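Local atomic coordinates of cell division control protein 45 cdc45 putative (Entamoeba histolytica, PDB entry 6CC2), a protein that probably acts in DNA replication, as Cdc45 of other eukaryotes does as a subunit of the CMG helicase. Residues N13-R16 and N17-K20; Y39-L42 and S43-E47. All blocks are in the same frame, centred on the assembly; numbering follows the deposited sequence.

Interaction 1: residues N13-R16 and N17-K20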
loop_
_atom_site.group_PDB
_atom_site.type_symbol
_atom_site.label_atom_id
_atom_site.label_comp_id
_atom_site.label_asym_id
_atom_site.label_seq_id
_atom_site.Cartn_x
_atom_site.Cartn_y
_atom_site.Cartn_z
ATOM N N ASN A 13 18.284 24.933 4.211
ATOM C CA ASN A 13 19.518 25.692 4.044
ATOM C C ASN A 13 20.732 24.781 4.191
ATOM O O ASN A 13 21.738 24.951 3.489
ATOM C CB ASN A 13 19.584 26.831 5.057
ATOM C CG ASN A 13 18.724 28.013 4.664
ATOM O OD1 ASN A 13 18.338 28.156 3.504
ATOM N ND2 ASN A 13 18.438 28.880 5.626
ATOM N N GLY A 14 20.656 23.814 5.108
ATOM C CA GLY A 14 21.746 22.862 5.258
ATOM C C GLY A 14 21.929 22.009 4.021
ATOM O O GLY A 14 23.055 21.783 3.570
ATOM N N LEU A 15 20.820 21.542 3.441
ATOM C CA LEU A 15 20.901 20.794 2.194
ATOM C C LEU A 15 21.556 21.627 1.108
ATOM O O LEU A 15 22.476 21.169 0.414
ATOM C CB LEU A 15 19.498 20.364 1.757
ATOM C CG LEU A 15 18.686 19.493 2.691
ATOM C CD1 LEU A 15 17.317 19.263 2.057
ATOM C CD2 LEU A 15 19.357 18.146 2.958
ATOM N N ARG A 16 21.106 22.874 0.950
ATOM C CA ARG A 16 21.687 23.752 -0.061
ATOM C C ARG A 16 23.176 23.984 0.176
ATOM O O ARG A 16 23.979 23.901 -0.757
ATOM C CB ARG A 16 20.940 25.085 -0.088
ATOM C CG ARG A 16 19.614 25.059 -0.827
ATOM C CD ARG A 16 19.014 26.468 -0.937
ATOM N NE ARG A 16 18.324 26.867 0.289
ATOM C CZ ARG A 16 17.012 27.101 0.384
ATOM N NH1 ARG A 16 16.221 26.999 -0.679
ATOM N NH2 ARG A 16 16.490 27.450 1.552
ATOM N N ASN A 17 23.560 24.297 1.416
ATOM C CA ASN A 17 24.962 24.572 1.706
ATOM C C ASN A 17 25.835 23.352 1.447
ATOM O O ASN A 17 26.932 23.471 0.883
ATOM C CB ASN A 17 25.120 25.041 3.147
ATOM C CG ASN A 17 24.650 26.461 3.340
ATOM O OD1 ASN A 17 24.457 27.191 2.371
ATOM N ND2 ASN A 17 24.466 26.865 4.591
ATOM N N ARG A 18 25.379 22.173 1.870
ATOM C CA ARG A 18 26.164 20.965 1.639
ATOM C C ARG A 18 26.126 20.558 0.177
ATOM O O ARG A 18 27.078 19.945 -0.317
ATOM C CB ARG A 18 25.673 19.846 2.551
ATOM C CG ARG A 18 25.836 20.180 4.035
ATOM C CD ARG A 18 25.546 18.964 4.933
ATOM N NE ARG A 18 24.174 18.473 4.861
ATOM C CZ ARG A 18 23.160 18.931 5.596
ATOM N NH1 ARG A 18 21.956 18.379 5.454
ATOM N NH2 ARG A 18 23.334 19.940 6.450
ATOM N N GLY A 19 25.061 20.923 -0.542
ATOM C CA GLY A 19 24.976 20.596 -1.954
ATOM C C GLY A 19 25.938 21.378 -2.822
ATOM O O GLY A 19 26.266 20.930 -3.924
ATOM N N LYS A 20 26.408 22.533 -2.348
ATOM C CA LYS A 20 27.397 23.290 -3.105
ATOM C C LYS A 20 28.748 22.586 -3.123
ATOM O O LYS A 20 29.527 22.770 -4.062
ATOM C CB LYS A 20 27.553 24.692 -2.515
ATOM C CG LYS A 20 26.337 25.581 -2.680
ATOM C CD LYS A 20 26.345 26.733 -1.673
ATOM C CE LYS A 20 27.694 27.419 -1.602
ATOM N NZ LYS A 20 27.646 28.675 -0.797
#

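Interaction 2: residues Y39-L42 and S43-E47. With EDO (1,2-ethanediol), chain J.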
loop_
_atom_site.group_PDB
_atom_site.type_symbol
_atom_site.label_atom_id
_atom_site.label_comp_id
_atom_site.label_asym_id
_atom_site.label_seq_id
_atom_site.Cartn_x
_atom_site.Cartn_y
_atom_site.Cartn_z
ATOM N N TYR A 39 9.081 10.760 -1.948
ATOM C CA TYR A 39 10.268 10.923 -2.772
ATOM C C TYR A 39 10.027 11.910 -3.911
ATOM O O TYR A 39 10.862 12.769 -4.189
ATOM C CB TYR A 39 10.702 9.581 -3.355
ATOM C CG TYR A 39 11.952 9.690 -4.181
ATOM C CD1 TYR A 39 11.881 9.995 -5.544
ATOM C CD2 TYR A 39 13.200 9.545 -3.620
ATOM C CE1 TYR A 39 13.007 10.131 -6.306
ATOM C CE2 TYR A 39 14.330 9.675 -4.377
ATOM C CZ TYR A 39 14.236 9.978 -5.719
ATOM O OH TYR A 39 15.381 10.117 -6.494
ATOM N N LYS A 40 8.906 11.758 -4.623
ATOM C CA LYS A 40 8.617 12.616 -5.774
ATOM C C LYS A 40 8.566 14.083 -5.367
ATOM O O LYS A 40 9.195 14.945 -6.010
ATOM C CB LYS A 40 7.278 12.176 -6.408
ATOM C CG LYS A 40 6.784 13.038 -7.564
ATOM C CD LYS A 40 7.748 13.030 -8.716
ATOM C CE LYS A 40 7.211 13.805 -9.903
ATOM N NZ LYS A 40 8.185 13.793 -11.054
ATOM N N ILE A 41 7.848 14.383 -4.284
ATOM C CA ILE A 41 7.681 15.774 -3.865
ATOM C C ILE A 41 9.013 16.371 -3.420
ATOM O O ILE A 41 9.365 17.500 -3.783
ATOM C CB ILE A 41 6.604 15.855 -2.757
ATOM C CG1 ILE A 41 5.241 15.526 -3.362
ATOM C CG2 ILE A 41 6.584 17.234 -2.128
ATOM C CD1 ILE A 41 4.085 15.494 -2.350
ATOM N N LEU A 42 9.774 15.626 -2.605
ATOM C CA LEU A 42 11.115 16.075 -2.259
ATOM C C LEU A 42 11.969 16.250 -3.506
ATOM O O LEU A 42 12.738 17.222 -3.626
ATOM C CB LEU A 42 11.779 15.102 -1.299
ATOM C CG LEU A 42 11.100 14.971 0.068
ATOM C CD1 LEU A 42 11.698 13.764 0.800
ATOM C CD2 LEU A 42 11.225 16.229 0.894
ATOM N N SER A 43 11.881 15.305 -4.442
ATOM C CA SER A 43 12.754 15.377 -5.606
ATOM C C SER A 43 12.440 16.584 -6.473
ATOM O O SER A 43 13.336 17.128 -7.120
ATOM C CB SER A 43 12.658 14.088 -6.417
ATOM O OG SER A 43 11.402 14.015 -7.076
HETATM N N MSE A 44 11.194 17.031 -6.499
HETATM C CA MSE A 44 10.827 18.211 -7.269
HETATM C C MSE A 44 11.507 19.467 -6.728
HETATM O O MSE A 44 11.977 20.305 -7.493
HETATM C CB MSE A 44 9.311 18.408 -7.267
HETATM C CG MSE A 44 8.579 17.315 -8.000
HETATM SE SE MSE A 44 6.690 17.301 -7.552
HETATM C CE MSE A 44 6.114 18.897 -8.549
HETATM N N MSE A 45 11.517 19.600 -5.403
HETATM C CA MSE A 45 12.207 20.707 -4.748
HETATM C C MSE A 45 13.701 20.612 -5.009
HETATM O O MSE A 45 14.331 21.594 -5.377
HETATM C CB MSE A 45 11.931 20.685 -3.247
HETATM C CG MSE A 45 10.500 21.046 -2.890
HETATM SE SE MSE A 45 10.306 21.213 -0.970
HETATM C CE MSE A 45 9.812 19.363 -0.580
ATOM N N PHE A 46 14.264 19.418 -4.798
ATOM C CA PHE A 46 15.699 19.235 -5.002
ATOM C C PHE A 46 16.110 19.563 -6.429
ATOM O O PHE A 46 17.130 20.239 -6.644
ATOM C CB PHE A 46 16.097 17.797 -4.667
ATOM C CG PHE A 46 15.901 17.410 -3.231
ATOM C CD1 PHE A 46 15.673 18.361 -2.249
ATOM C CD2 PHE A 46 15.928 16.068 -2.864
ATOM C CE1 PHE A 46 15.493 17.986 -0.934
ATOM C CE2 PHE A 46 15.758 15.701 -1.547
ATOM C CZ PHE A 46 15.560 16.671 -0.587
ATOM N N GLU A 47 15.337 19.107 -7.418
ATOM C CA GLU A 47 15.638 19.422 -8.810
ATOM C C GLU A 47 15.684 20.928 -9.036
ATOM O O GLU A 47 16.622 21.453 -9.652
ATOM C CB GLU A 47 14.599 18.793 -9.735
ATOM C CG GLU A 47 14.677 17.287 -9.876
ATOM C CD GLU A 47 13.488 16.723 -10.640
ATOM O OE1 GLU A 47 12.888 17.464 -11.449
ATOM O OE2 GLU A 47 13.145 15.541 -10.424
HETATM C C1 EDO J . 14.418 11.395 -9.856
HETATM O O1 EDO J . 15.339 11.218 -8.771
HETATM C C2 EDO J . 13.919 12.832 -9.856
HETATM O O2 EDO J . 15.037 13.730 -9.900
HETATM O O HOH W 1 10.699 14.765 -10.026
#

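Interaction 1: residues N13-R16 and N17-K20
Arg18 sets out beside its own backbone N (chi1 -62°), runs straight through chi2, then bends at chi3 (-64°). This folds its guanidinium back over the preceding turn of helix 8-20. One face of the group lies over Gly14 O and Leu15 N, toward its rim. Gly14 has no CB on that side, which allows the close approach. NH2 of Arg18 is 3.4 Å from Gly14 O, at too poor an angle for a hydrogen bond. That oxygen is taken by Arg18 N at 2.9 Å. Arg18 NH1 also meets CD2 of Leu15 at 3.6 Å, the two side chains crossing at a slant. Further helix bonds run from Asn17 N to Asn13 O (2.8 Å) and from Gly19 N to Leu15 O (2.8 Å). The bond from Lys20 N to Arg16 O is weak. On another side of the helix, Arg16 NH2 donates to Asn13 OD1 at 2.8 Å, in the guanidinium plane. Arg18 ties the last turns of this helix to the sheet. NH1 donates to Thr79 OG1 and NE to His78 ND1. Phe102 adds a cation-pi contact. Since His78 ND1 must offer a lone pair to NE, His78 is probably neutral, with its proton on NE2.

Interaction 2: residues Y39-L42 and S43-E47
Ser43 OG gives its proton to Lys40 O at 2.6 Å, and Met44 N reaches the same oxygen at 2.9 Å. Both donors come from one face of the carbonyl plane. Ser43 holds its hydroxyl between its backbone N and carbonyl carbon (chi1 71°), which turns OG back to the previous turn. Ser43 N to Tyr39 O and Phe46 N to Leu42 O are ordinary helix bonds. Leu42 O also lies 3.2 Å above the plane of the Phe46 ring, over one face and toward its rim.

The contact lies within helix 33-48, the crossover of a beta-alpha-beta unit that links parallel strands 24-29 and 53-57. Tyr39 and Ser43 face His53 of the second strand.

Apolar contacts line another side. Met45 and Met44 are selenomethionines. CE of Met45 lies 3.7 Å from CD2 of Leu42 and also touches CG2 of Ile41. CE2 of the Phe46 ring is 4.0 Å from Leu42 CB. Helix 182-192 packs on Ile41, Leu42 and Met45.

A water and a bound ethanediol add further polar contacts. The water accepts from Lys40 NZ and donates to Ser43 OG. Its bond to Glu47 OE2 is less certain, because the place of that oxygen is less sure. Lys40 NZ also bonds Ser386 OG. The 1,2-ethanediol, probably from the crystallisation liquor, has its O1 at the edge of the Tyr39 ring, hydrogen-bonded to Tyr39 OH at 2.5 Å. It is also bonded to His53 NE2.

In the fold
Interaction 1 and interaction 2 sit on successive helices, 8-20 and 33-48, with strand 24-29 between them in the chain. Their centres are about 15 Å apart. The helices meet where Leu15 CD1 packs on Phe46 CE1 at 3.7 Å, so the same leucine that touches Arg18 in interaction 1 also touches the ring of interaction 2. Interaction 1 is a surface contact, its centre about 33 Å from the centre of the chain. Interaction 2 is buried and lies about 21 Å from it, among helices 182-192, 199-213 and 374-385. The ethanediol, held by Tyr39 and His53, is the ligand near interaction 2.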